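Local coordinates for type III CBASS phage resistance system CD-NTase-associated protein Cap8 (Pseudomonas aeruginosa, PDB 6P8P) that probably regulates a cGAS-like nucleotidyltransferase in bacterial immunity against phages, acting as a HORMA-domain protein, at residues A[100-106]-A[124-130]; A[21-25]-A[40-44]; A[46-50]-A[113-118]. The protein carries 2 engineered substitutions. All blocks are in the same frame, centred on the assembly; numbering follows the deposited sequence.

How the contacts relate
From the N terminus, contact 2 comes first: it closes the short loop between helices 17-29 and 35-42, complete before either of the other contacts opens. Helix 44-52 follows at once and supplies the first half of contact 3, whose second half, 113-118, follows after 62 intervening residues. Contact 1 starts within that span at strand 101-106 and ends beyond helix 111-119 at strand 125-129, so contacts 1 and 3 cross along the chain. Together they tie the beta-alpha-beta end of the HORMA sheet to the helices packed on it. Trp21 and Leu40 of contact 2 rest on Met102, while Leu50 and Leu118 of contact 3 reach Cys106 and Ile126. Contacts 2 and 3 also touch the second subunit.

Contact 1: A[100-106]-A[124-130]; sequences WGMSLPC and RIIARDL. Engineered in segment 100-106: Met102 (natural residue Val).
Trp100 to Cys106 pairs in parallel with Arg124 to Leu130, the two strands of a beta-alpha-beta unit whose connection carries helix 111-119. Backbone hydrogen bonds form the framework. Met102 N bonds to Arg124 O and Met102 O receives Ile126 N at 2.9 Å; Leu104 repeats this between Ile126 O, 2.8 Å from Leu104 N, and Arg128 N. Cys106 N to Arg128 O is weak, and beyond it Leu130 N to Cys106 O, at 3.0 Å, closes the ladder.

Two arginines add side-chain grips. Arg124 lays CD over one face of the Trp100 indole, 3.4 Å from CE2, a CH-pi contact; its guanidinium, tilted 26° from the ring plane, makes a cation-pi contact. NH1 meets Trp100 O at 2.9 Å, on a lone pair, and forms a salt bridge with Asp99. Arg128 starts with CG between backbone N and carbonyl carbon (chi1 70°) and runs extended until NH1 reaches Ser103 OG at 3.0 Å, while NH2 bonds to Pro60 O.

On the face away from Ser103 and Arg128, Ile125, Leu104 and Ala127 pack against the helices. Ile125 offers CG1 to Trp100 CZ3 at 3.8 Å and CG2 to Leu104 CD1 at 3.9 Å; Ala127 is small enough to lie beneath helix 111-119. Engineered Met102 lies here too.

Backbone bonds thus set the register, while Arg124 clasps Trp100 where the strands begin and Arg128 grips the Ser103 face.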
# COMPACT_ATOMS: atom_id res chain seq x y z
N TRP A 100 -5.54 -1.33 22.35
CA TRP A 100 -5.04 -2.31 21.40
C TRP A 100 -3.94 -1.73 20.54
O TRP A 100 -3.78 -0.51 20.41
CB TRP A 100 -6.18 -2.83 20.52
CG TRP A 100 -6.79 -1.82 19.61
CD1 TRP A 100 -7.85 -0.98 19.88
CD2 TRP A 100 -6.40 -1.53 18.25
NE1 TRP A 100 -8.13 -0.21 18.79
CE2 TRP A 100 -7.24 -0.51 17.78
CE3 TRP A 100 -5.40 -2.03 17.40
CZ2 TRP A 100 -7.13 -0.00 16.49
CZ3 TRP A 100 -5.29 -1.51 16.13
CH2 TRP A 100 -6.14 -0.51 15.69
N GLY A 101 -3.16 -2.63 19.94
CA GLY A 101 -2.16 -2.23 18.97
C GLY A 101 -1.91 -3.36 18.01
O GLY A 101 -2.32 -4.50 18.23
N MET A 102 -1.24 -3.03 16.91
CA MET A 102 -0.87 -4.02 15.91
C MET A 102 0.51 -3.69 15.37
O MET A 102 0.80 -2.53 15.08
CB MET A 102 -1.87 -4.09 14.76
CG MET A 102 -3.16 -4.76 15.08
SD MET A 102 -4.12 -5.01 13.61
CE MET A 102 -3.05 -6.12 12.67
N SER A 103 1.34 -4.72 15.23
CA SER A 103 2.71 -4.55 14.73
C SER A 103 2.86 -5.38 13.47
O SER A 103 2.79 -6.61 13.52
CB SER A 103 3.74 -4.97 15.78
OG SER A 103 5.03 -4.85 15.19
N LEU A 104 3.05 -4.70 12.36
CA LEU A 104 3.20 -5.34 11.07
C LEU A 104 4.66 -5.54 10.73
O LEU A 104 5.45 -4.58 10.79
CB LEU A 104 2.55 -4.47 9.99
CG LEU A 104 1.12 -3.97 10.20
CD1 LEU A 104 0.64 -3.22 8.97
CD2 LEU A 104 0.17 -5.12 10.49
N PRO A 105 5.03 -6.75 10.29
CA PRO A 105 6.40 -6.98 9.84
C PRO A 105 6.65 -6.30 8.51
O PRO A 105 5.80 -6.29 7.62
CB PRO A 105 6.50 -8.52 9.74
CG PRO A 105 5.08 -8.91 9.33
CD PRO A 105 4.17 -7.92 10.07
N CYS A 106 7.86 -5.78 8.37
CA CYS A 106 8.21 -5.02 7.19
C CYS A 106 9.70 -5.10 6.89
O CYS A 106 10.51 -4.94 7.81
CB CYS A 106 7.80 -3.56 7.40
SG CYS A 106 8.22 -2.42 6.04
N ARG A 124 -2.01 3.30 16.43
CA ARG A 124 -1.99 1.99 17.07
C ARG A 124 -1.40 0.92 16.16
O ARG A 124 -0.88 -0.10 16.66
CB ARG A 124 -3.40 1.58 17.50
CG ARG A 124 -4.01 2.52 18.55
CD ARG A 124 -5.42 2.12 18.91
NE ARG A 124 -5.96 3.00 19.94
CZ ARG A 124 -5.74 2.84 21.24
NH1 ARG A 124 -4.99 1.85 21.66
NH2 ARG A 124 -6.27 3.69 22.11
N ILE A 125 -1.51 1.12 14.85
CA ILE A 125 -0.97 0.17 13.89
C ILE A 125 0.40 0.69 13.47
O ILE A 125 0.50 1.77 12.89
CB ILE A 125 -1.87 -0.01 12.66
CG1 ILE A 125 -3.26 -0.47 13.08
CG2 ILE A 125 -1.21 -1.00 11.65
CD1 ILE A 125 -4.28 -0.24 11.99
N ILE A 126 1.44 -0.09 13.74
CA ILE A 126 2.80 0.30 13.45
C ILE A 126 3.48 -0.84 12.70
O ILE A 126 2.96 -1.95 12.59
CB ILE A 126 3.58 0.67 14.72
CG1 ILE A 126 3.62 -0.51 15.69
CG2 ILE A 126 2.92 1.86 15.40
CD1 ILE A 126 4.43 -0.25 16.96
N ALA A 127 4.67 -0.54 12.17
CA ALA A 127 5.48 -1.52 11.47
C ALA A 127 6.83 -1.66 12.15
O ALA A 127 7.37 -0.71 12.73
CB ALA A 127 5.67 -1.11 10.01
N ARG A 128 7.39 -2.84 12.04
CA ARG A 128 8.72 -3.12 12.56
C ARG A 128 9.55 -3.86 11.53
O ARG A 128 9.02 -4.57 10.67
CB ARG A 128 8.65 -3.97 13.85
CG ARG A 128 8.20 -5.37 13.57
CD ARG A 128 8.02 -6.20 14.85
NE ARG A 128 7.93 -7.62 14.53
CZ ARG A 128 6.81 -8.24 14.13
NH1 ARG A 128 5.68 -7.55 14.01
NH2 ARG A 128 6.85 -9.52 13.81
N ASP A 129 10.88 -3.70 11.64
CA ASP A 129 11.85 -4.52 10.92
C ASP A 129 11.57 -5.99 11.16
O ASP A 129 11.54 -6.45 12.30
CB ASP A 129 13.25 -4.13 11.42
CG ASP A 129 14.36 -5.02 10.88
OD1 ASP A 129 14.11 -5.99 10.14
OD2 ASP A 129 15.53 -4.73 11.21
N LEU A 130 11.33 -6.73 10.08
CA LEU A 130 10.88 -8.11 10.23
C LEU A 130 11.98 -9.04 10.74
O LEU A 130 11.69 -10.21 10.99
CB LEU A 130 10.31 -8.63 8.91
CG LEU A 130 11.17 -8.65 7.65
CD1 LEU A 130 12.22 -9.73 7.67
CD2 LEU A 130 10.25 -8.83 6.42

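Contact 2: A[21-25]-A[40-44]; sequences WDAIV and LRAVT
The Trp21 indole presents its edge to the end of helix 35-42: Leu40 O lies in the ring plane, with Thr44 OG1 also near it. One face is covered by Val25 CG2 from Trp21's own helix, offset toward the rim, and the opposite face by Ala47 CB of helix 44-52; the engineered Met102 brings CE to the CH2 edge. This is helix-helix packing in the HORMA domain, helix 17-29 against the junction at Val43 where helix 35-42 gives way to helix 44-52. Tryptophan suits the place, combining a broad apolar surface with one donor. NE1 bonds to Leu40 O at 3.0 Å, standing above the carbonyl plane. With CG anti to the backbone N (chi1 -178°), the ring extends far enough for CZ2 to meet Val43 CG2 at 3.8 Å.

Beside it, Val25 CG2 passes Leu40 CB at 4.0 Å, the two side chains running in opposite directions. On the outer side, Asp22 reaches across through water: one molecule, receiving a bond from Arg41 NE at 2.9 Å, donates to Asp22 OD1. A second donates to both Asp22 OD1 and Thr44 OG1, and that hydroxyl donates to Arg41 O at 2.7 Å.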
# COMPACT_ATOMS: atom_id res chain seq x y z
N TRP A 21 -5.61 -9.84 3.81
CA TRP A 21 -5.82 -8.83 4.86
C TRP A 21 -7.27 -8.79 5.32
O TRP A 21 -7.53 -8.71 6.53
CB TRP A 21 -5.41 -7.46 4.35
CG TRP A 21 -5.53 -6.37 5.35
CD1 TRP A 21 -6.32 -5.27 5.25
CD2 TRP A 21 -4.85 -6.26 6.61
NE1 TRP A 21 -6.14 -4.45 6.35
CE2 TRP A 21 -5.25 -5.06 7.21
CE3 TRP A 21 -3.91 -7.07 7.27
CZ2 TRP A 21 -4.74 -4.63 8.42
CZ3 TRP A 21 -3.42 -6.65 8.51
CH2 TRP A 21 -3.84 -5.44 9.07
N ASP A 22 -8.21 -8.85 4.39
CA ASP A 22 -9.62 -8.84 4.76
C ASP A 22 -9.94 -10.01 5.69
O ASP A 22 -10.69 -9.86 6.66
CB ASP A 22 -10.49 -8.89 3.51
CG ASP A 22 -10.64 -7.54 2.83
OD1 ASP A 22 -10.19 -6.52 3.38
OD2 ASP A 22 -11.23 -7.51 1.72
N ALA A 23 -9.34 -11.18 5.45
CA ALA A 23 -9.60 -12.33 6.32
C ALA A 23 -9.03 -12.09 7.71
O ALA A 23 -9.65 -12.47 8.72
CB ALA A 23 -9.02 -13.62 5.72
N ILE A 24 -7.86 -11.42 7.77
CA ILE A 24 -7.23 -11.08 9.04
C ILE A 24 -8.04 -10.03 9.79
O ILE A 24 -8.24 -10.13 11.01
CB ILE A 24 -5.78 -10.61 8.80
CG1 ILE A 24 -4.94 -11.79 8.31
CG2 ILE A 24 -5.19 -10.00 10.06
CD1 ILE A 24 -3.58 -11.42 7.74
N VAL A 25 -8.56 -9.05 9.08
CA VAL A 25 -9.39 -8.05 9.73
C VAL A 25 -10.63 -8.70 10.34
O VAL A 25 -11.05 -8.36 11.45
CB VAL A 25 -9.79 -6.96 8.72
CG1 VAL A 25 -10.81 -6.01 9.35
CG2 VAL A 25 -8.55 -6.19 8.24
N LEU A 40 -8.10 -0.65 10.80
CA LEU A 40 -7.50 -1.78 10.08
C LEU A 40 -7.82 -1.72 8.59
O LEU A 40 -6.95 -1.97 7.74
CB LEU A 40 -7.97 -3.09 10.68
CG LEU A 40 -7.14 -3.63 11.85
CD1 LEU A 40 -7.15 -2.75 13.03
CD2 LEU A 40 -7.76 -5.01 12.22
N ARG A 41 -9.06 -1.38 8.24
CA ARG A 41 -9.42 -1.27 6.83
C ARG A 41 -8.74 -0.07 6.19
O ARG A 41 -8.37 -0.13 5.02
CB ARG A 41 -10.94 -1.19 6.68
CG ARG A 41 -11.67 -2.49 7.00
CD ARG A 41 -13.19 -2.34 6.83
NE ARG A 41 -13.88 -3.61 7.01
CZ ARG A 41 -15.20 -3.73 7.17
NH1 ARG A 41 -15.98 -2.66 7.19
NH2 ARG A 41 -15.75 -4.93 7.33
N ALA A 42 -8.48 0.98 6.96
CA ALA A 42 -7.85 2.17 6.38
C ALA A 42 -6.41 1.92 5.92
O ALA A 42 -5.92 2.61 5.02
CB ALA A 42 -7.88 3.32 7.40
N VAL A 43 -5.71 0.97 6.54
CA VAL A 43 -4.32 0.68 6.21
C VAL A 43 -4.21 -0.48 5.21
O VAL A 43 -3.14 -1.03 5.03
CB VAL A 43 -3.48 0.39 7.46
CG1 VAL A 43 -3.50 1.54 8.42
CG2 VAL A 43 -3.96 -0.91 8.12
N THR A 44 -5.31 -0.82 4.54
CA THR A 44 -5.33 -1.99 3.65
C THR A 44 -4.26 -1.90 2.58
O THR A 44 -3.60 -2.89 2.26
CB THR A 44 -6.71 -2.13 2.99
OG1 THR A 44 -7.68 -2.51 3.96
CG2 THR A 44 -6.71 -3.19 1.87
O HOH W 1 -12.23 -5.65 5.78
O HOH W 2 -10.25 -3.39 3.39

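Contact 3: A[46-50]-A[113-118]; sequences VAASL and WVQSAL
A knob-into-hole fit joins helices 44-52 and 111-119 in the helical layer of the HORMA domain: the side chain of Val46 enters the hole formed by Trp113, Val114, Ala117 and Leu118. The segments run roughly antiparallel, with 152° between their directions, and their axes stay 11.0 Å apart, so the backbones are well separated and side chains bridge the gap.

The beta-branched valine suits a knob, since its two methyls serve different walls of the hole. CG1, anti to the backbone N (chi1 175°), meets Val114 CG1 at 3.7 Å and Leu118 CD2 at 3.8 Å. CG2 turns instead to Ala117 CB, a pair tighter than usual at 3.4 Å, and, at 4.2 Å, to Trp113 CZ3. Alanine, with only a methyl, suits this wall of the hole, where the contact is already tight. One turn on, Leu50 and Val114 reach toward each other tip to tip, CD2 to CG2 at 4.2 Å. Val114 CG2 also lies over the centre of the Trp113 ring, covering one face of it. Below, Leu50, Val114 and Leu118 rest on Cys106, Ala127 and other residues of strands 101-106 and 125-129.

The same helices face the second subunit, whose Leu18 packs on Ala117 and whose Ala52 packs on Trp113. Trp113 NE1 bonds to Gln110 OE1. Ser49 is small enough to sit at this boundary, its side chain about 5 Å from a calcium ion; its OG bonds to Ser49 OG of the second subunit and lies at the edge of the Trp113 ring, in its plane, 3.7 Å from CZ2.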
# COMPACT_ATOMS: atom_id res chain seq x y z
N VAL A 46 -1.30 -0.48 2.62
CA VAL A 46 0.01 -0.79 3.19
C VAL A 46 0.07 -2.26 3.58
O VAL A 46 1.04 -2.97 3.28
CB VAL A 46 0.30 0.13 4.39
CG1 VAL A 46 1.60 -0.28 5.06
CG2 VAL A 46 0.34 1.58 3.96
N ALA A 47 -0.96 -2.74 4.28
CA ALA A 47 -0.91 -4.10 4.80
C ALA A 47 -0.87 -5.12 3.67
O ALA A 47 -0.08 -6.08 3.71
CB ALA A 47 -2.11 -4.33 5.71
N ALA A 48 -1.71 -4.92 2.65
CA ALA A 48 -1.67 -5.80 1.49
C ALA A 48 -0.32 -5.73 0.78
O ALA A 48 0.18 -6.73 0.28
CB ALA A 48 -2.82 -5.44 0.54
N SER A 49 0.28 -4.54 0.71
CA SER A 49 1.60 -4.45 0.10
C SER A 49 2.60 -5.34 0.80
O SER A 49 3.39 -6.04 0.15
CB SER A 49 2.08 -2.99 0.13
OG SER A 49 3.40 -2.83 -0.39
N LEU A 50 2.58 -5.33 2.13
CA LEU A 50 3.51 -6.13 2.91
C LEU A 50 3.23 -7.62 2.75
O LEU A 50 4.16 -8.43 2.71
CB LEU A 50 3.42 -5.72 4.39
CG LEU A 50 3.86 -4.31 4.72
CD1 LEU A 50 3.45 -3.95 6.15
CD2 LEU A 50 5.35 -4.15 4.51
N TRP A 113 8.92 4.39 4.11
CA TRP A 113 7.65 4.74 3.50
C TRP A 113 6.49 4.07 4.23
O TRP A 113 5.44 4.68 4.42
CB TRP A 113 7.65 4.40 2.00
CG TRP A 113 7.27 3.02 1.54
CD1 TRP A 113 8.12 2.03 1.11
CD2 TRP A 113 5.94 2.51 1.39
NE1 TRP A 113 7.37 0.92 0.74
CE2 TRP A 113 6.04 1.20 0.91
CE3 TRP A 113 4.67 3.03 1.66
CZ2 TRP A 113 4.92 0.41 0.65
CZ3 TRP A 113 3.57 2.25 1.39
CH2 TRP A 113 3.71 0.95 0.91
N VAL A 114 6.69 2.85 4.71
CA VAL A 114 5.59 2.13 5.35
C VAL A 114 5.19 2.81 6.65
O VAL A 114 4.00 2.96 6.92
CB VAL A 114 5.97 0.66 5.56
CG1 VAL A 114 4.99 -0.01 6.49
CG2 VAL A 114 6.01 -0.02 4.22
N GLN A 115 6.15 3.19 7.49
CA GLN A 115 5.79 3.81 8.76
C GLN A 115 5.09 5.14 8.55
O GLN A 115 4.11 5.45 9.24
CB GLN A 115 7.03 3.96 9.65
CG GLN A 115 7.61 2.61 10.06
CD GLN A 115 8.73 2.69 11.09
OE1 GLN A 115 8.83 1.87 12.02
NE2 GLN A 115 9.60 3.66 10.91
N SER A 116 5.54 5.92 7.55
CA SER A 116 4.86 7.17 7.23
C SER A 116 3.44 6.92 6.72
O SER A 116 2.52 7.65 7.07
CB SER A 116 5.66 7.96 6.19
OG SER A 116 6.87 8.40 6.73
N ALA A 117 3.27 5.94 5.85
CA ALA A 117 1.95 5.62 5.32
C ALA A 117 1.00 5.18 6.42
O ALA A 117 -0.18 5.52 6.40
CB ALA A 117 2.05 4.54 4.25
N LEU A 118 1.49 4.39 7.38
CA LEU A 118 0.62 3.96 8.47
C LEU A 118 0.23 5.13 9.35
O LEU A 118 -0.91 5.20 9.83
CB LEU A 118 1.33 2.89 9.30
CG LEU A 118 1.47 1.55 8.65
CD1 LEU A 118 2.25 0.57 9.54
CD2 LEU A 118 0.11 0.90 8.33